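Local coordinates for periplasmic binding protein (Roseiflexus sp., PDB 5Y8B) that probably binds heme in the periplasm and hands it to a membrane transporter for import, at residues L66-E71 and P88-A93; G49-L54 and D70-P75; G13-I18 and Q102-F107. All coordinates share one frame; numbering follows the deposited sequence.

The three contacts lie in the same lobe and meet at one magnesium ion, held by Asp-14, Asp-70, Asp-94 and two waters. Contact 1 pairs strands 66-70 and 89-92, and Asp-70 at the end of the first strand reaches the metal. The chain then runs straight into contact 2, where 70-75 meets 49-54; the centres of contacts 1 and 2 are about 11 Å apart. Contact 3, centred about 10 Å from contact 1, packs helices 13-21 and 100-111 and supplies Asp-14. Asp-70 OD2 and Asp-14 OD2 are only 3.0 Å apart, two like charges bridged by the metal. Phe-107 of helix 100-111 also lies against Ala-90 and Thr-92 of contact 1.

Contact 1 (L66-E71 and P88-A93); sequences LVIGDE and PLAITA. With MG (magnesium ion), chain B.
Val-67 and Leu-89 face each other at the start of two neighbouring parallel strands, joined through helix 76-84 in a beta-alpha-beta unit. Strand 66-70 lies inside a four-stranded parallel sheet, with strand 89-92 at its edge; their short axes pass 4.4 Å apart, 13° from parallel. The interior is tight. Backbone hydrogen bonds zigzag between the strands, from Val-67 N to Pro-88 O, Ala-90 N to Val-67 O, Gly-69 N to Ala-90 O and Thr-92 N to Gly-69 O, all nearly straight at the hydrogen. On one face Val-67 CG1 lies 3.7 Å from Leu-89 CD1, the two side chains crossing obliquely under helix 76-84. Further along that face the Ile-91 chain, its CG1 beside the backbone N (chi1 -60°), lays CD1 over the bare backbone of Gly-69, 3.9 Å from its CA. On the other face Ile-68 CG1 sits 3.4 Å from Ala-90 O, and Asp-70 CB is 3.7 Å from Thr-92 CG2. Phe-107 of helix 100-111 and Ile-15 of helix 13-21 close over this side, while Asp-70 carries its OD2 beyond the strand end to magnesium at 2.1 Å.

The ends are looser. At the beginning, Pro-88 is exposed and touches Leu-66 through a longer apolar contact, CD1 to CB at 4.3 Å. At the far end the strands part: Glu-71 N still points to Thr-92 O, but the bond is weak, bent to 126°. The extended Glu-71 side chain, exposed to solvent, runs alongside Ala-93, where OE1 accepts a hydrogen bond from the backbone N of Asp-94 and comes within 3.4 Å of Ala-93 CB.

Contact 2 (G49-L54 and D70-P75); sequences GYQRRL and DEAAGP. With MG (magnesium ion), chain B.
Gly-74 is gripped from both ends by the 49-54 loop: its N donates to Gln-51 O at 2.9 Å, and its O accepts from Leu-54 N at 3.0 Å. Gly-74, directly after the type I beta turn Asp-70 to Ala-73, is thus bonded to Gln-51 inside the type I turn Tyr-50 to Arg-53 and to Leu-54 just after it. Beyond Gly-74 a cis peptide leads to Pro-75, the N-cap of helix 76-84, and brings its CD to 3.5 Å from Leu-54 O.

Arg-52 contributes mainly through its aliphatic stem. With CG set beside its own backbone N (chi1 -75°), that carbon comes 3.4 Å from Ala-72 O, while the extended chain leaves the guanidinium at the exposed side, one face towards Gln-51 CG.

Ala-72 directs its methyl at the other loop, where CB meets Gln-51 OE1 at 4.1 Å. Its N closes an Asx turn on Asp-70 OD1, which it approaches from above the carboxylate plane. Gln-51 OE1 also takes a hydrogen bond from Asn-12 ND2.

A magnesium-bound water lies between the two segments, 3.2 Å from Gln-51 OE1 and 2.9 Å from Asp-70 OD1. It faces more acceptors than it has protons, so it cannot serve all of them at once; the chemistry thus ties the 49-54 loop to the metal site indirectly, through this second-shell amide.

Contact 3 (G13-I18 and Q102-F107); sequences GDITEI and QQKIRF. With MG (magnesium ion), chain B.
Asp-14 OD2 is held by two cations: magnesium at 2.4 Å and Lys-104 NZ at 2.6 Å. The lysine uses the anti lone pair of this oxygen, on the side away from OD1, in a salt bridge that spans the two helices. A chi1 of 57° places the carboxylate of Asp-14 between its backbone N and carbonyl carbon, at the first turn of helix 13-21. The positive end of that helix would be expected to add to the favourable field around the charge.

Lys-104 reaches the site by a bend. Its chain leaves helix 100-111 extended, then kinks at chi3 (-67°), so that CD and CE also run past Asp-14 OD2, each 3.4 Å away. The ammonium is buried and amply paired: Asp-94 OD1 forms a second salt bridge with it, and Met-246 O accepts a hydrogen bond. Since Asp-94 also binds the metal, Lys-104 links two of its three carboxylate ligands and probably offsets part of their negative charge.

Away from the metal the contact is hydrocarbon. Ile-15 CD1 rests against Lys-104 CD at 4.2 Å. Ile-18 starts out toward the other helix; its side chain crosses that of Lys-104 at about a right angle, CD1 reaching 3.6 Å from Lys-104 CB, while its CG2 branch comes 3.9 Å from Ile-105 CA. The CG1 atoms of Ile-18 and Ile-105 meet at 4.0 Å.

The short helix axes pass 10.0 Å apart and cross at -60°. Both helices lie over the same face of the parallel sheet: Ile-15 settles on Ile-68, Asp-70 and Thr-92, and Phe-107 packs on Ile-68, Ala-90 and Thr-92, while Ile-105 also leans on Leu-121, Ala-122 and Val-125 of the long helix 115-135.

Contact 1 (L66-E71 and P88-A93)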
loop_
_atom_site.group_PDB
_atom_site.type_symbol
_atom_site.label_atom_id
_atom_site.label_comp_id
_atom_site.label_asym_id
_atom_site.label_seq_id
_atom_site.Cartn_x
_atom_site.Cartn_y
_atom_site.Cartn_z
ATOM N N LEU A 66 11.461 20.162 7.511
ATOM C CA LEU A 66 10.223 19.446 7.841
ATOM C C LEU A 66 10.365 17.916 7.649
ATOM O O LEU A 66 10.959 17.443 6.668
ATOM C CB LEU A 66 9.035 19.999 7.023
ATOM C CG LEU A 66 7.667 19.292 7.111
ATOM C CD1 LEU A 66 6.995 19.498 8.472
ATOM C CD2 LEU A 66 6.746 19.723 5.978
ATOM N N VAL A 67 9.840 17.165 8.613
ATOM C CA VAL A 67 9.786 15.699 8.538
ATOM C C VAL A 67 8.320 15.302 8.593
ATOM O O VAL A 67 7.587 15.714 9.484
ATOM C CB VAL A 67 10.588 14.997 9.664
ATOM C CG1 VAL A 67 10.534 13.481 9.511
ATOM C CG2 VAL A 67 12.039 15.450 9.668
ATOM N N ILE A 68 7.895 14.514 7.617
ATOM C CA ILE A 68 6.481 14.220 7.446
ATOM C C ILE A 68 6.296 12.735 7.137
ATOM O O ILE A 68 7.092 12.143 6.382
ATOM C CB ILE A 68 5.836 15.187 6.409
ATOM C CG1 ILE A 68 4.312 15.041 6.382
ATOM C CG2 ILE A 68 6.487 15.070 5.023
ATOM C CD1 ILE A 68 3.577 16.200 5.734
ATOM N N GLY A 69 5.280 12.133 7.766
ATOM C CA GLY A 69 4.943 10.723 7.546
ATOM C C GLY A 69 3.555 10.327 8.031
ATOM O O GLY A 69 2.740 11.176 8.377
ATOM N N ASP A 70 3.280 9.032 8.035
ATOM C CA ASP A 70 2.057 8.519 8.645
ATOM C C ASP A 70 2.349 7.526 9.788
ATOM O O ASP A 70 3.511 7.241 10.081
ATOM C CB ASP A 70 1.088 7.939 7.583
ATOM C CG ASP A 70 1.657 6.742 6.836
ATOM O OD1 ASP A 70 2.491 5.992 7.388
ATOM O OD2 ASP A 70 1.252 6.523 5.667
ATOM N N GLU A 71 1.295 6.992 10.399
ATOM C CA GLU A 71 1.417 6.041 11.514
ATOM C C GLU A 71 2.256 4.764 11.249
ATOM O O GLU A 71 2.663 4.105 12.200
ATOM C CB GLU A 71 0.035 5.708 12.116
ATOM C CG GLU A 71 -0.937 4.971 11.201
ATOM C CD GLU A 71 -2.300 4.773 11.845
ATOM O OE1 GLU A 71 -3.256 5.444 11.408
ATOM O OE2 GLU A 71 -2.425 3.960 12.791
ATOM N N PRO A 88 10.394 20.289 13.098
ATOM C CA PRO A 88 8.940 20.075 13.001
ATOM C C PRO A 88 8.615 18.720 12.380
ATOM O O PRO A 88 9.188 18.352 11.342
ATOM C CB PRO A 88 8.471 21.213 12.083
ATOM C CG PRO A 88 9.518 22.263 12.223
ATOM C CD PRO A 88 10.798 21.484 12.327
ATOM N N LEU A 89 7.730 17.980 13.040
ATOM C CA LEU A 89 7.404 16.613 12.660
ATOM C C LEU A 89 5.895 16.473 12.528
ATOM O O LEU A 89 5.159 16.699 13.493
ATOM C CB LEU A 89 7.961 15.621 13.696
ATOM C CG LEU A 89 7.553 14.142 13.615
ATOM C CD1 LEU A 89 8.177 13.460 12.408
ATOM C CD2 LEU A 89 7.939 13.393 14.881
ATOM N N ALA A 90 5.437 16.110 11.334
ATOM C CA ALA A 90 4.005 15.960 11.089
ATOM C C ALA A 90 3.651 14.508 10.729
ATOM O O ALA A 90 3.999 14.019 9.651
ATOM C CB ALA A 90 3.550 16.942 10.015
ATOM N N ILE A 91 2.987 13.819 11.648
ATOM C CA ILE A 91 2.594 12.414 11.442
ATOM C C ILE A 91 1.085 12.306 11.344
ATOM O O ILE A 91 0.379 12.726 12.266
ATOM C CB ILE A 91 3.107 11.478 12.571
ATOM C CG1 ILE A 91 4.643 11.498 12.671
ATOM C CG2 ILE A 91 2.540 10.063 12.429
ATOM C CD1 ILE A 91 5.398 11.109 11.411
ATOM N N THR A 92 0.601 11.741 10.237
ATOM C CA THR A 92 -0.846 11.529 10.028
ATOM C C THR A 92 -1.285 10.094 10.293
ATOM O O THR A 92 -0.474 9.164 10.221
ATOM C CB THR A 92 -1.324 11.963 8.612
ATOM O OG1 THR A 92 -2.721 11.701 8.483
ATOM C CG2 THR A 92 -0.576 11.246 7.479
ATOM N N ALA A 93 -2.571 9.928 10.599
ATOM C CA ALA A 93 -3.171 8.603 10.668
ATOM C C ALA A 93 -3.313 8.037 9.253
ATOM O O ALA A 93 -3.461 8.780 8.287
ATOM C CB ALA A 93 -4.520 8.639 11.369
HETATM MG MG MG B . 0.774 4.769 4.576
HETATM O O HOH W 1 2.821 4.109 5.228
HETATM O O HOH W 2 0.327 3.263 3.201
#

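Contact 2 (G49-L54 and D70-P75)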
loop_
_atom_site.group_PDB
_atom_site.type_symbol
_atom_site.label_atom_id
_atom_site.label_comp_id
_atom_site.label_asym_id
_atom_site.label_seq_id
_atom_site.Cartn_x
_atom_site.Cartn_y
_atom_site.Cartn_z
ATOM N N GLY A 49 16.195 4.689 4.687
ATOM C CA GLY A 49 16.041 3.352 5.262
ATOM C C GLY A 49 14.612 2.834 5.186
ATOM O O GLY A 49 13.781 3.344 4.415
ATOM N N TYR A 50 14.329 1.817 5.990
ATOM C CA TYR A 50 13.022 1.189 6.022
ATOM C C TYR A 50 12.086 1.922 6.970
ATOM O O TYR A 50 12.450 2.213 8.115
ATOM C CB TYR A 50 13.159 -0.299 6.358
ATOM C CG TYR A 50 13.900 -1.050 5.271
ATOM C CD1 TYR A 50 13.286 -1.313 4.036
ATOM C CD2 TYR A 50 15.227 -1.473 5.458
ATOM C CE1 TYR A 50 13.957 -1.990 3.026
ATOM C CE2 TYR A 50 15.910 -2.159 4.449
ATOM C CZ TYR A 50 15.270 -2.409 3.235
ATOM O OH TYR A 50 15.919 -3.077 2.222
ATOM N N GLN A 51 10.887 2.221 6.472
ATOM C CA GLN A 51 9.934 3.112 7.156
ATOM C C GLN A 51 9.652 2.743 8.617
ATOM O O GLN A 51 9.394 3.628 9.421
ATOM C CB GLN A 51 8.624 3.273 6.348
ATOM C CG GLN A 51 7.736 2.039 6.307
ATOM C CD GLN A 51 6.688 2.067 5.208
ATOM O OE1 GLN A 51 5.831 2.948 5.163
ATOM N NE2 GLN A 51 6.725 1.059 4.336
ATOM N N ARG A 52 9.729 1.449 8.941
ATOM C CA ARG A 52 9.481 0.938 10.298
ATOM C C ARG A 52 10.740 0.809 11.157
ATOM O O ARG A 52 10.641 0.547 12.356
ATOM C CB ARG A 52 8.755 -0.413 10.249
ATOM C CG ARG A 52 7.276 -0.324 9.895
ATOM C CD ARG A 52 6.667 -1.698 9.645
ATOM N NE ARG A 52 5.488 -1.601 8.781
ATOM C CZ ARG A 52 5.484 -1.780 7.457
ATOM N NH1 ARG A 52 6.593 -2.086 6.796
ATOM N NH2 ARG A 52 4.354 -1.659 6.786
ATOM N N ARG A 53 11.907 1.002 10.537
ATOM C CA ARG A 53 13.221 0.769 11.160
ATOM C C ARG A 53 14.131 2.004 11.004
ATOM O O ARG A 53 15.261 1.910 10.512
ATOM C CB ARG A 53 13.896 -0.478 10.550
ATOM C CG ARG A 53 13.055 -1.753 10.500
ATOM C CD ARG A 53 13.534 -2.639 9.357
ATOM N NE ARG A 53 12.836 -3.923 9.305
ATOM C CZ ARG A 53 13.420 -5.124 9.344
ATOM N NH1 ARG A 53 12.667 -6.218 9.295
ATOM N NH2 ARG A 53 14.743 -5.253 9.423
ATOM N N LEU A 54 13.631 3.159 11.427
ATOM C CA LEU A 54 14.301 4.437 11.180
ATOM C C LEU A 54 15.230 4.884 12.301
ATOM O O LEU A 54 14.990 4.589 13.478
ATOM C CB LEU A 54 13.261 5.529 10.879
ATOM C CG LEU A 54 12.345 5.311 9.664
ATOM C CD1 LEU A 54 11.190 6.295 9.673
ATOM C CD2 LEU A 54 13.108 5.388 8.345
ATOM N N ASP A 70 3.280 9.032 8.035
ATOM C CA ASP A 70 2.057 8.519 8.645
ATOM C C ASP A 70 2.349 7.526 9.788
ATOM O O ASP A 70 3.511 7.241 10.081
ATOM C CB ASP A 70 1.088 7.939 7.583
ATOM C CG ASP A 70 1.657 6.742 6.836
ATOM O OD1 ASP A 70 2.491 5.992 7.388
ATOM O OD2 ASP A 70 1.252 6.523 5.667
ATOM N N GLU A 71 1.295 6.992 10.399
ATOM C CA GLU A 71 1.417 6.041 11.514
ATOM C C GLU A 71 2.256 4.764 11.249
ATOM O O GLU A 71 2.663 4.105 12.200
ATOM C CB GLU A 71 0.035 5.708 12.116
ATOM C CG GLU A 71 -0.937 4.971 11.201
ATOM C CD GLU A 71 -2.300 4.773 11.845
ATOM O OE1 GLU A 71 -3.256 5.444 11.408
ATOM O OE2 GLU A 71 -2.425 3.960 12.791
ATOM N N ALA A 72 2.544 4.435 9.985
ATOM C CA ALA A 72 3.417 3.285 9.690
ATOM C C ALA A 72 4.903 3.548 9.978
ATOM O O ALA A 72 5.656 2.605 10.200
ATOM C CB ALA A 72 3.219 2.772 8.273
ATOM N N ALA A 73 5.307 4.819 9.979
ATOM C CA ALA A 73 6.680 5.229 10.272
ATOM C C ALA A 73 7.060 4.962 11.731
ATOM O O ALA A 73 6.295 5.269 12.644
ATOM C CB ALA A 73 6.855 6.700 9.958
ATOM N N GLY A 74 8.250 4.407 11.945
ATOM C CA GLY A 74 8.735 4.124 13.292
ATOM C C GLY A 74 10.201 3.732 13.356
ATOM O O GLY A 74 10.889 3.779 12.332
ATOM N N PRO A 75 10.694 3.325 14.534
ATOM C CA PRO A 75 9.881 3.133 15.752
ATOM C C PRO A 75 9.504 4.448 16.451
ATOM O O PRO A 75 10.137 5.478 16.173
ATOM C CB PRO A 75 10.805 2.298 16.649
ATOM C CG PRO A 75 12.181 2.707 16.247
ATOM C CD PRO A 75 12.117 3.000 14.765
HETATM MG MG MG B . 0.774 4.769 4.576
HETATM O O HOH W 1 2.821 4.109 5.228
HETATM O O HOH W 2 0.327 3.263 3.201
#

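Contact 3 (G13-I18 and Q102-F107)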
loop_
_atom_site.group_PDB
_atom_site.type_symbol
_atom_site.label_atom_id
_atom_site.label_comp_id
_atom_site.label_asym_id
_atom_site.label_seq_id
_atom_site.Cartn_x
_atom_site.Cartn_y
_atom_site.Cartn_z
ATOM N N GLY A 13 6.216 5.969 1.574
ATOM C CA GLY A 13 6.057 6.071 0.129
ATOM C C GLY A 13 4.791 6.758 -0.348
ATOM O O GLY A 13 4.832 7.519 -1.313
ATOM N N ASP A 14 3.672 6.488 0.323
ATOM C CA ASP A 14 2.394 7.112 -0.026
ATOM C C ASP A 14 2.405 8.618 0.237
ATOM O O ASP A 14 1.924 9.400 -0.596
ATOM C CB ASP A 14 1.207 6.409 0.656
ATOM C CG ASP A 14 1.325 6.361 2.179
ATOM O OD1 ASP A 14 2.442 6.280 2.716
ATOM O OD2 ASP A 14 0.283 6.373 2.858
ATOM N N ILE A 15 2.996 9.009 1.373
ATOM C CA ILE A 15 3.235 10.416 1.723
ATOM C C ILE A 15 4.107 11.103 0.652
ATOM O O ILE A 15 3.799 12.208 0.211
ATOM C CB ILE A 15 3.836 10.553 3.160
ATOM C CG1 ILE A 15 2.881 9.996 4.251
ATOM C CG2 ILE A 15 4.278 11.986 3.468
ATOM C CD1 ILE A 15 1.492 10.618 4.343
ATOM N N THR A 16 5.183 10.429 0.235
ATOM C CA THR A 16 6.042 10.903 -0.845
ATOM C C THR A 16 5.243 11.098 -2.145
ATOM O O THR A 16 5.290 12.168 -2.753
ATOM C CB THR A 16 7.243 9.953 -1.047
ATOM O OG1 THR A 16 8.046 9.957 0.140
ATOM C CG2 THR A 16 8.103 10.364 -2.235
ATOM N N GLU A 17 4.511 10.067 -2.556
ATOM C CA GLU A 17 3.636 10.171 -3.724
ATOM C C GLU A 17 2.669 11.386 -3.684
ATOM O O GLU A 17 2.506 12.083 -4.700
ATOM C CB GLU A 17 2.881 8.858 -3.933
ATOM C CG GLU A 17 2.192 8.801 -5.280
ATOM C CD GLU A 17 1.502 7.488 -5.571
ATOM O OE1 GLU A 17 1.730 6.483 -4.857
ATOM O OE2 GLU A 17 0.723 7.480 -6.547
ATOM N N ILE A 18 2.061 11.635 -2.516
ATOM C CA ILE A 18 1.204 12.819 -2.293
ATOM C C ILE A 18 1.964 14.136 -2.511
ATOM O O ILE A 18 1.425 15.058 -3.150
ATOM C CB ILE A 18 0.517 12.796 -0.892
ATOM C CG1 ILE A 18 -0.455 11.614 -0.802
ATOM C CG2 ILE A 18 -0.284 14.072 -0.624
ATOM C CD1 ILE A 18 -0.838 11.232 0.604
ATOM N N GLN A 102 -7.839 10.591 0.758
ATOM C CA GLN A 102 -8.300 11.986 0.891
ATOM C C GLN A 102 -7.826 12.661 2.194
ATOM O O GLN A 102 -7.439 13.840 2.185
ATOM C CB GLN A 102 -9.823 12.109 0.674
ATOM C CG GLN A 102 -10.692 11.612 1.822
ATOM C CD GLN A 102 -12.108 11.252 1.407
ATOM O OE1 GLN A 102 -12.447 10.069 1.272
ATOM N NE2 GLN A 102 -12.947 12.265 1.199
ATOM N N GLN A 103 -7.824 11.901 3.289
ATOM C CA GLN A 103 -7.339 12.384 4.591
ATOM C C GLN A 103 -5.833 12.706 4.603
ATOM O O GLN A 103 -5.422 13.749 5.125
ATOM C CB GLN A 103 -7.710 11.407 5.706
ATOM C CG GLN A 103 -9.213 11.388 5.968
ATOM C CD GLN A 103 -9.617 10.662 7.244
ATOM O OE1 GLN A 103 -9.106 10.951 8.323
ATOM N NE2 GLN A 103 -10.566 9.738 7.126
ATOM N N LYS A 104 -5.029 11.830 4.000
ATOM C CA LYS A 104 -3.585 12.053 3.907
ATOM C C LYS A 104 -3.231 13.221 2.970
ATOM O O LYS A 104 -2.321 13.991 3.263
ATOM C CB LYS A 104 -2.852 10.768 3.508
ATOM C CG LYS A 104 -2.877 9.687 4.583
ATOM C CD LYS A 104 -2.142 8.429 4.156
ATOM C CE LYS A 104 -2.863 7.727 3.017
ATOM N NZ LYS A 104 -2.356 6.348 2.798
ATOM N N ILE A 105 -3.977 13.353 1.869
ATOM C CA ILE A 105 -3.807 14.458 0.909
ATOM C C ILE A 105 -4.016 15.833 1.573
ATOM O O ILE A 105 -3.205 16.760 1.372
ATOM C CB ILE A 105 -4.673 14.256 -0.379
ATOM C CG1 ILE A 105 -4.125 13.074 -1.206
ATOM C CG2 ILE A 105 -4.693 15.525 -1.242
ATOM C CD1 ILE A 105 -5.133 12.371 -2.097
ATOM N N ARG A 106 -5.079 15.940 2.376
ATOM C CA ARG A 106 -5.442 17.190 3.049
ATOM C C ARG A 106 -4.464 17.542 4.152
ATOM O O ARG A 106 -4.107 18.711 4.325
ATOM C CB ARG A 106 -6.885 17.128 3.593
ATOM C CG ARG A 106 -7.931 17.286 2.500
ATOM C CD ARG A 106 -9.355 17.151 3.024
ATOM N NE ARG A 106 -10.308 17.774 2.106
ATOM C CZ ARG A 106 -11.174 17.117 1.339
ATOM N NH1 ARG A 106 -11.264 15.782 1.373
ATOM N NH2 ARG A 106 -11.973 17.807 0.537
ATOM N N PHE A 107 -4.039 16.525 4.893
ATOM C CA PHE A 107 -3.042 16.678 5.952
ATOM C C PHE A 107 -1.728 17.235 5.379
ATOM O O PHE A 107 -1.209 18.242 5.883
ATOM C CB PHE A 107 -2.810 15.324 6.644
ATOM C CG PHE A 107 -1.704 15.334 7.667
ATOM C CD1 PHE A 107 -1.983 15.592 9.010
ATOM C CD2 PHE A 107 -0.382 15.063 7.298
ATOM C CE1 PHE A 107 -0.967 15.593 9.957
ATOM C CE2 PHE A 107 0.635 15.066 8.242
ATOM C CZ PHE A 107 0.342 15.337 9.573
HETATM MG MG MG B . 0.774 4.769 4.576
HETATM O O HOH W 2 0.327 3.263 3.201
HETATM O O HOH W 1 2.821 4.109 5.228
#